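Local coordinates for pesticidal crystal protein Cry4Aa (Bacillus thuringiensis, PDB 2C9K), which kills mosquito larvae as a pore-forming toxin that binds midgut epithelial cells of insects and promotes their colloid-osmotic lysis, at residues E61-S64 / T65-S68; C132-Y135 / N136-V139; C197-T200 / Y201-L205; Y225-Y228 / R229-T233. All coordinates share one frame; numbering follows the deposited sequence.

Contact 1 (E61-S64 / T65-S68)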
# COMPACT_ATOMS: atom_id res chain seq x y z
N GLU A 61 22.53 -11.64 -11.77
CA GLU A 61 23.07 -10.84 -12.86
C GLU A 61 22.68 -11.10 -14.30
O GLU A 61 22.29 -12.21 -14.68
CB GLU A 61 24.59 -10.84 -12.76
CG GLU A 61 25.09 -10.50 -11.37
CD GLU A 61 26.46 -9.86 -11.40
OE1 GLU A 61 26.57 -8.68 -11.81
OE2 GLU A 61 27.44 -10.55 -11.01
N ILE A 62 22.78 -10.03 -15.09
CA ILE A 62 22.52 -10.02 -16.52
C ILE A 62 23.30 -8.84 -17.10
O ILE A 62 23.60 -7.87 -16.40
CB ILE A 62 21.03 -9.83 -16.89
CG1 ILE A 62 20.55 -8.43 -16.48
CG2 ILE A 62 20.20 -10.93 -16.25
CD1 ILE A 62 19.19 -8.09 -17.04
N ALA A 63 23.62 -8.93 -18.39
CA ALA A 63 24.37 -7.88 -19.06
C ALA A 63 23.68 -6.53 -18.94
O ALA A 63 22.49 -6.40 -19.23
CB ALA A 63 24.56 -8.24 -20.53
N SER A 64 24.43 -5.53 -18.52
CA SER A 64 23.91 -4.19 -18.36
C SER A 64 23.33 -3.60 -19.65
O SER A 64 22.70 -2.54 -19.62
CB SER A 64 25.00 -3.27 -17.80
OG SER A 64 26.27 -3.59 -18.35
N THR A 65 23.54 -4.28 -20.77
CA THR A 65 23.01 -3.81 -22.05
C THR A 65 21.49 -3.93 -22.04
O THR A 65 20.79 -3.19 -22.72
CB THR A 65 23.58 -4.61 -23.23
OG1 THR A 65 23.28 -6.00 -23.06
CG2 THR A 65 25.07 -4.44 -23.32
N TYR A 66 20.98 -4.88 -21.25
CA TYR A 66 19.55 -5.10 -21.14
C TYR A 66 18.90 -3.97 -20.34
O TYR A 66 17.76 -3.58 -20.61
CB TYR A 66 19.27 -6.43 -20.43
CG TYR A 66 19.49 -7.65 -21.27
CD1 TYR A 66 18.60 -8.00 -22.28
CD2 TYR A 66 20.60 -8.48 -21.05
CE1 TYR A 66 18.79 -9.15 -23.05
CE2 TYR A 66 20.80 -9.62 -21.81
CZ TYR A 66 19.90 -9.95 -22.80
OH TYR A 66 20.11 -11.09 -23.55
N ILE A 67 19.64 -3.46 -19.37
CA ILE A 67 19.16 -2.38 -18.52
C ILE A 67 19.09 -1.07 -19.28
O ILE A 67 18.07 -0.38 -19.25
CB ILE A 67 20.08 -2.22 -17.30
CG1 ILE A 67 20.09 -3.53 -16.51
CG2 ILE A 67 19.60 -1.08 -16.42
CD1 ILE A 67 20.97 -3.51 -15.29
N SER A 68 20.17 -0.72 -19.97
CA SER A 68 20.21 0.52 -20.74
C SER A 68 19.25 0.46 -21.92
O SER A 68 18.75 1.48 -22.38
CB SER A 68 21.62 0.80 -21.25
OG SER A 68 22.08 -0.26 -22.08
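Ala63 O and Ser64 O receive the amides of the residues that follow, Tyr66 N giving a hydrogen bond of 2.9 Å to Ala63 O at 162° and Ser68 N one of 3.1 Å to Ser64 O at 171°, so the extended backbone of Ile62 turns within two residues into helix 64-74. A weak bond from Ile67 N to Ser64 O lies between these two. Ile62 places its CG1 branch between backbone N and carbonyl carbon (chi1 67°), and the chain then runs out straight, bringing the end methyl CD1 to 3.8 Å from Tyr66 CB. That methyl lies at a slant to the phenol. Ala63 meets the same tyrosine on another atom, its CB standing 4.0 Å from Tyr66 CD2, while the carbonyl oxygen Ala63 O sits at the ring edge near the ring plane. Ile67 instead packs on Ile51 and Lys55 of helix 46-58. Ala63 CB also has Thr65 OG1 beside it at 3.6 Å. Beyond the turn, Tyr66 leans on Pro126, Pro127 and Tyr135, and Ile62 also touches Tyr134 and Tyr135 of helix 129-137. Directional bonding is thus carried by the main chain, whereas the side chains add thin, apolar contacts through single methyls. None of the residues in the pairing is buried; the turn's directional bonds are those of the backbone, and its side chains pack on helices 46-58 and 129-137.

Contact 2 (C132-Y135 / N136-V139)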
# COMPACT_ATOMS: atom_id res chain seq x y z
N CYS A 132 14.78 -14.81 -18.52
CA CYS A 132 13.87 -13.81 -19.08
C CYS A 132 12.89 -13.41 -17.99
O CYS A 132 12.44 -12.26 -17.94
CB CYS A 132 13.11 -14.38 -20.28
SG CYS A 132 11.88 -13.23 -20.98
N ASP A 133 12.57 -14.35 -17.11
CA ASP A 133 11.66 -14.09 -16.01
C ASP A 133 12.32 -13.12 -15.04
O ASP A 133 11.67 -12.24 -14.49
CB ASP A 133 11.30 -15.38 -15.28
CG ASP A 133 10.22 -16.17 -15.98
OD1 ASP A 133 9.04 -15.73 -15.94
OD2 ASP A 133 10.53 -17.21 -16.58
N TYR A 134 13.62 -13.29 -14.86
CA TYR A 134 14.38 -12.43 -13.96
C TYR A 134 14.49 -11.03 -14.52
O TYR A 134 14.44 -10.05 -13.77
CB TYR A 134 15.78 -13.01 -13.73
CG TYR A 134 16.68 -12.11 -12.92
CD1 TYR A 134 16.33 -11.72 -11.62
CD2 TYR A 134 17.88 -11.64 -13.44
CE1 TYR A 134 17.15 -10.88 -10.88
CE2 TYR A 134 18.70 -10.80 -12.71
CZ TYR A 134 18.33 -10.42 -11.43
OH TYR A 134 19.15 -9.59 -10.70
N TYR A 135 14.63 -10.92 -15.84
CA TYR A 135 14.73 -9.63 -16.51
C TYR A 135 13.42 -8.84 -16.41
O TYR A 135 13.43 -7.62 -16.28
CB TYR A 135 15.10 -9.80 -17.99
CG TYR A 135 14.75 -8.59 -18.84
CD1 TYR A 135 15.58 -7.48 -18.90
CD2 TYR A 135 13.54 -8.54 -19.54
CE1 TYR A 135 15.22 -6.35 -19.64
CE2 TYR A 135 13.17 -7.42 -20.27
CZ TYR A 135 14.01 -6.33 -20.32
OH TYR A 135 13.63 -5.23 -21.06
N ASN A 136 12.29 -9.54 -16.47
CA ASN A 136 11.01 -8.87 -16.41
C ASN A 136 10.58 -8.48 -15.01
O ASN A 136 9.83 -7.52 -14.85
CB ASN A 136 9.93 -9.71 -17.08
CG ASN A 136 9.90 -9.49 -18.57
OD1 ASN A 136 9.56 -8.40 -19.04
ND2 ASN A 136 10.26 -10.52 -19.33
N ILE A 137 11.03 -9.20 -14.00
CA ILE A 137 10.67 -8.82 -12.65
C ILE A 137 11.60 -7.66 -12.29
O ILE A 137 11.28 -6.81 -11.45
CB ILE A 137 10.89 -9.94 -11.63
CG1 ILE A 137 12.37 -10.09 -11.33
CG2 ILE A 137 10.34 -11.24 -12.14
CD1 ILE A 137 12.62 -10.67 -9.99
N LEU A 138 12.75 -7.63 -12.95
CA LEU A 138 13.76 -6.61 -12.73
C LEU A 138 13.35 -5.31 -13.42
O LEU A 138 13.89 -4.24 -13.13
CB LEU A 138 15.11 -7.10 -13.27
CG LEU A 138 16.37 -6.66 -12.52
CD1 LEU A 138 16.27 -7.13 -11.08
CD2 LEU A 138 17.62 -7.23 -13.19
N VAL A 139 12.40 -5.40 -14.34
CA VAL A 139 11.92 -4.24 -15.08
C VAL A 139 10.47 -3.92 -14.68
O VAL A 139 9.90 -2.91 -15.12
CB VAL A 139 12.00 -4.51 -16.61
CG1 VAL A 139 11.48 -3.34 -17.38
CG2 VAL A 139 13.43 -4.77 -17.01
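Cys132 and Asn136, four residues apart, share one acceptor. The backbone amide Asn136 N and the side-chain amide Asn136 ND2 each give Cys132 O a hydrogen bond of 3.1 Å, and the two donors come to it from opposite faces of the carbonyl plane. The side-chain bond is the more bent, at 136°, and lies well above that plane. Curling the asparagine back along its own helix also sets ND2 3.6 Å from Cys132 SG, the sulfur joined in a disulfide to Cys125; ND2 gives a further hydrogen bond to Val122 O. Main-chain bonding continues weakly from Leu138 N to Tyr134 O and, less certainly, from Ile137 N to Asp133 O, an oxygen whose place in the model is less sure.

Aromatic contact is made by Tyr135. With CG anti to the backbone N (chi1 159°), it has Val139 CG2 over one face of its ring, a CH-pi contact 3.8 Å from the centroid and displaced toward the rim. Purely apolar packing falls to Tyr134, whose outer ring end meets Leu138 CD2 at 3.7 Å from CZ, while Ile137 CD1 approaches CD1 near the ring's base at 4.2 Å; both methyls come at a slant.

The polar ends leave for other partners: Tyr134 OH bonds to Lys60 O, Tyr135 OH to Leu121 O, and Asp133 OD1 forms a salt bridge with Lys203. Helix 129-137 and Leu138 just after it pack into the helical bundle, with Tyr134, Ile137 and Leu138 against helix 46-58, Tyr135 against helix 64-74, and Asn136 and Ile137 against helix 183-208.

Contact 3 (C197-T200 / Y201-L205)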
# COMPACT_ATOMS: atom_id res chain seq x y z
N CYS A 197 1.25 -7.45 -13.37
CA CYS A 197 2.09 -6.92 -12.30
C CYS A 197 2.09 -7.86 -11.10
O CYS A 197 3.14 -8.17 -10.53
CB CYS A 197 1.59 -5.55 -11.84
SG CYS A 197 1.73 -4.25 -13.08
N VAL A 198 0.90 -8.31 -10.71
CA VAL A 198 0.77 -9.19 -9.57
C VAL A 198 1.47 -10.50 -9.88
O VAL A 198 2.22 -11.01 -9.05
CB VAL A 198 -0.71 -9.47 -9.23
CG1 VAL A 198 -0.80 -10.48 -8.09
CG2 VAL A 198 -1.40 -8.17 -8.84
N THR A 199 1.24 -11.03 -11.08
CA THR A 199 1.89 -12.29 -11.47
C THR A 199 3.41 -12.16 -11.37
O THR A 199 4.07 -12.94 -10.68
CB THR A 199 1.55 -12.68 -12.94
OG1 THR A 199 0.21 -13.16 -13.02
CG2 THR A 199 2.49 -13.75 -13.44
N THR A 200 3.94 -11.15 -12.05
CA THR A 200 5.37 -10.90 -12.08
C THR A 200 5.91 -10.63 -10.69
O THR A 200 7.00 -11.08 -10.33
CB THR A 200 5.68 -9.71 -13.00
OG1 THR A 200 5.10 -9.95 -14.28
CG2 THR A 200 7.19 -9.53 -13.16
N TYR A 201 5.14 -9.88 -9.90
CA TYR A 201 5.52 -9.56 -8.54
C TYR A 201 5.74 -10.84 -7.74
O TYR A 201 6.66 -10.93 -6.94
CB TYR A 201 4.43 -8.71 -7.85
CG TYR A 201 4.65 -8.61 -6.36
CD1 TYR A 201 5.82 -8.04 -5.85
CD2 TYR A 201 3.74 -9.16 -5.46
CE1 TYR A 201 6.09 -8.03 -4.49
CE2 TYR A 201 3.99 -9.16 -4.10
CZ TYR A 201 5.17 -8.60 -3.62
OH TYR A 201 5.44 -8.61 -2.27
N LYS A 202 4.88 -11.83 -7.97
CA LYS A 202 5.02 -13.09 -7.25
C LYS A 202 6.14 -13.97 -7.81
O LYS A 202 6.70 -14.80 -7.10
CB LYS A 202 3.67 -13.82 -7.24
CG LYS A 202 2.62 -13.05 -6.46
CD LYS A 202 1.32 -13.79 -6.31
CE LYS A 202 0.35 -12.97 -5.44
NZ LYS A 202 -0.99 -13.62 -5.22
N LYS A 203 6.48 -13.78 -9.09
CA LYS A 203 7.55 -14.56 -9.68
C LYS A 203 8.84 -14.17 -8.99
O LYS A 203 9.73 -15.00 -8.80
CB LYS A 203 7.67 -14.31 -11.18
CG LYS A 203 6.68 -15.11 -12.00
CD LYS A 203 6.97 -15.01 -13.49
CE LYS A 203 6.01 -15.87 -14.29
NZ LYS A 203 6.19 -15.71 -15.76
N GLY A 204 8.93 -12.89 -8.63
CA GLY A 204 10.11 -12.38 -7.96
C GLY A 204 10.15 -12.86 -6.52
O GLY A 204 11.19 -13.30 -6.02
N LEU A 205 8.99 -12.79 -5.86
CA LEU A 205 8.84 -13.22 -4.48
C LEU A 205 9.26 -14.68 -4.41
O LEU A 205 9.95 -15.10 -3.49
CB LEU A 205 7.38 -13.06 -4.04
CG LEU A 205 7.10 -12.40 -2.68
CD1 LEU A 205 7.91 -11.14 -2.51
CD2 LEU A 205 5.62 -12.08 -2.59
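Val198 and Lys202 run side by side on one flank of helix 183-208, and on the next Thr199 and Lys203 do the same, each pair one turn apart. Closer packing belongs to the first: the lysine chain, extended beyond CG, passes along the helix so that its CE lies 3.8 Å from Val198 CG1. In the second pair the methyl Thr199 CG2 is 4.2 Å from Lys203 CE, a looser touch at the more solvent-facing side. Thr199 turns a methyl here because its hydroxyl is placed beside the backbone N (chi1 -74°), where OG1 hydrogen-bonds back to Asn195 O; Thr200 is turned likewise, with its OG1 on Tyr196 O.

The backbone supplies the hydrogen bonds. Tyr201 N to Cys197 O, at 2.7 Å, is one of a regular run of i to i+4 bonds that includes Gly204 N on Thr200 O, 3.1 Å. Tyr201 adds little side-chain contact within its own helix: its CB lies close to Cys197 O and Val198 O, and its ring leads off toward helix 222-240, where it meets Arg229 and Leu237. Cys197 and Thr200 are buried against helix 140-164, touching Tyr143 and Leu140.

Both lysines lay their aliphatic stems on this helix and carry their ammonium groups off it. Lys203 NZ forms a salt bridge with Asp133, and Lys202 NZ donates to Pro492 O in the C-terminal delta endotoxin region, so the chemistry is methylene packing along the helix, with one ammonium group paired to a carboxylate and the other bonded to a main-chain carbonyl.

Contact 4 (Y225-Y228 / R229-T233)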
# COMPACT_ATOMS: atom_id res chain seq x y z
N TYR A 225 13.81 -11.11 0.95
CA TYR A 225 12.42 -11.33 0.60
C TYR A 225 11.63 -10.12 1.07
O TYR A 225 10.82 -9.56 0.34
CB TYR A 225 11.93 -12.60 1.32
CG TYR A 225 10.50 -12.97 1.02
CD1 TYR A 225 10.18 -13.88 0.01
CD2 TYR A 225 9.45 -12.39 1.72
CE1 TYR A 225 8.86 -14.20 -0.28
CE2 TYR A 225 8.14 -12.70 1.43
CZ TYR A 225 7.85 -13.60 0.43
OH TYR A 225 6.54 -13.91 0.18
N ASN A 226 11.89 -9.70 2.30
CA ASN A 226 11.18 -8.57 2.87
C ASN A 226 11.49 -7.24 2.17
O ASN A 226 10.59 -6.42 1.97
CB ASN A 226 11.49 -8.48 4.36
CG ASN A 226 10.70 -7.39 5.04
OD1 ASN A 226 9.48 -7.50 5.20
ND2 ASN A 226 11.39 -6.33 5.46
N THR A 227 12.75 -7.02 1.80
CA THR A 227 13.12 -5.78 1.14
C THR A 227 12.41 -5.66 -0.20
O THR A 227 11.82 -4.63 -0.53
CB THR A 227 14.65 -5.70 0.92
OG1 THR A 227 15.31 -5.77 2.18
CG2 THR A 227 15.02 -4.39 0.24
N TYR A 228 12.47 -6.73 -0.98
CA TYR A 228 11.83 -6.75 -2.29
C TYR A 228 10.34 -6.43 -2.19
O TYR A 228 9.77 -5.79 -3.07
CB TYR A 228 12.03 -8.12 -2.92
CG TYR A 228 11.30 -8.27 -4.23
CD1 TYR A 228 11.75 -7.62 -5.38
CD2 TYR A 228 10.16 -9.05 -4.31
CE1 TYR A 228 11.07 -7.76 -6.58
CE2 TYR A 228 9.48 -9.20 -5.51
CZ TYR A 228 9.94 -8.56 -6.64
OH TYR A 228 9.25 -8.74 -7.82
N ARG A 229 9.72 -6.89 -1.10
CA ARG A 229 8.29 -6.68 -0.84
C ARG A 229 7.99 -5.22 -0.50
O ARG A 229 7.03 -4.63 -0.99
CB ARG A 229 7.83 -7.59 0.31
CG ARG A 229 6.39 -7.36 0.76
CD ARG A 229 5.94 -8.44 1.73
NE ARG A 229 6.75 -8.49 2.94
CZ ARG A 229 6.75 -9.51 3.79
NH1 ARG A 229 5.97 -10.56 3.57
NH2 ARG A 229 7.53 -9.48 4.86
N THR A 230 8.83 -4.65 0.35
CA THR A 230 8.65 -3.27 0.74
C THR A 230 8.86 -2.32 -0.44
O THR A 230 8.07 -1.40 -0.64
CB THR A 230 9.62 -2.90 1.86
OG1 THR A 230 9.36 -3.74 2.99
CG2 THR A 230 9.47 -1.44 2.25
N LYS A 231 9.90 -2.56 -1.23
CA LYS A 231 10.19 -1.71 -2.38
C LYS A 231 9.13 -1.85 -3.46
O LYS A 231 8.65 -0.85 -3.99
CB LYS A 231 11.57 -2.04 -2.98
CG LYS A 231 12.72 -2.04 -1.98
CD LYS A 231 12.82 -0.72 -1.24
CE LYS A 231 13.73 -0.83 -0.01
NZ LYS A 231 15.20 -0.86 -0.32
N MET A 232 8.75 -3.08 -3.78
CA MET A 232 7.76 -3.33 -4.82
C MET A 232 6.34 -2.96 -4.40
O MET A 232 5.50 -2.63 -5.24
CB MET A 232 7.80 -4.79 -5.26
CG MET A 232 9.08 -5.17 -5.98
SD MET A 232 9.43 -4.11 -7.41
CE MET A 232 10.55 -2.95 -6.73
N THR A 233 6.05 -3.02 -3.11
CA THR A 233 4.71 -2.64 -2.68
C THR A 233 4.52 -1.16 -2.96
O THR A 233 3.51 -0.75 -3.51
CB THR A 233 4.50 -2.90 -1.19
OG1 THR A 233 4.36 -4.31 -0.98
CG2 THR A 233 3.25 -2.17 -0.70
O HOH W 1 7.78 -6.13 4.06
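Tyr225 and Arg229 stand with their flat groups perpendicular, ring and guanidinium planes 90° apart. The ring carbon CE2 lies over a guanidinium face, and NH1, 3.7 Å from CE2, sits in the plane of the ring at its edge, so this is edge-on packing rather than a cation-pi stack. The arginine gets there by running out straight and bending at its third torsion (60°). That bend also turns its NH2 edge to Asn226, whose amide plane is again nearly perpendicular to the guanidinium. Arg229 NH2 gives Asn226 OD1 a straight hydrogen bond of 2.8 Å, in the guanidinium plane and on a lone pair of the amide oxygen. A water bridges the same groups, accepting from Arg229 NE and donating to Asn226 OD1 and Thr230 OG1. With NH1 in a salt bridge to Glu283, all three guanidinium nitrogens are engaged, which should hold the group's rotation.

Tyr228 and Met232 meet differently. Met232 bends back over Tyr228, its CG 3.6 Å from the ring centroid over one face and its SD farther off and oblique at 4.9 Å. At a separate place, Thr227 and Lys231 run alongside each other, Thr227 CG2 3.6 Å from Lys231 NZ. One turn beyond Arg229, Thr233 OG1 folds back onto Arg229 O at 2.7 Å.

These i to i+3 and i to i+4 pairings join successive turns of one helix and include a Met-aromatic contact. In three-domain Cry toxins the last helix of the bundle faces the middle domain, consistent with Asn226 ND2 and Thr230 OG1 both hydrogen-bonding to Tyr264 O of strand 262-267.

In the fold
All four contacts lie within the N-terminal helical domain, each a helix turn or its start. Contact 1 is at the surface and leans on contact 2, where Ile62 packs on both tyrosines. Contacts 2 and 3 are buried and tied together by a salt bridge and by Ile137 packed on Thr200 and Gly204. Contact 4, partly buried, meets contact 3 across the consecutive helices 183-208 and 222-240, through Tyr201 and Leu205. Their chemistry shifts accordingly: backbone bonds and single methyls at the surface, tyrosine packing and a doubly bonded carbonyl inside, lysine stems in 197-205, and an arginine network in 225-233 facing the next domain.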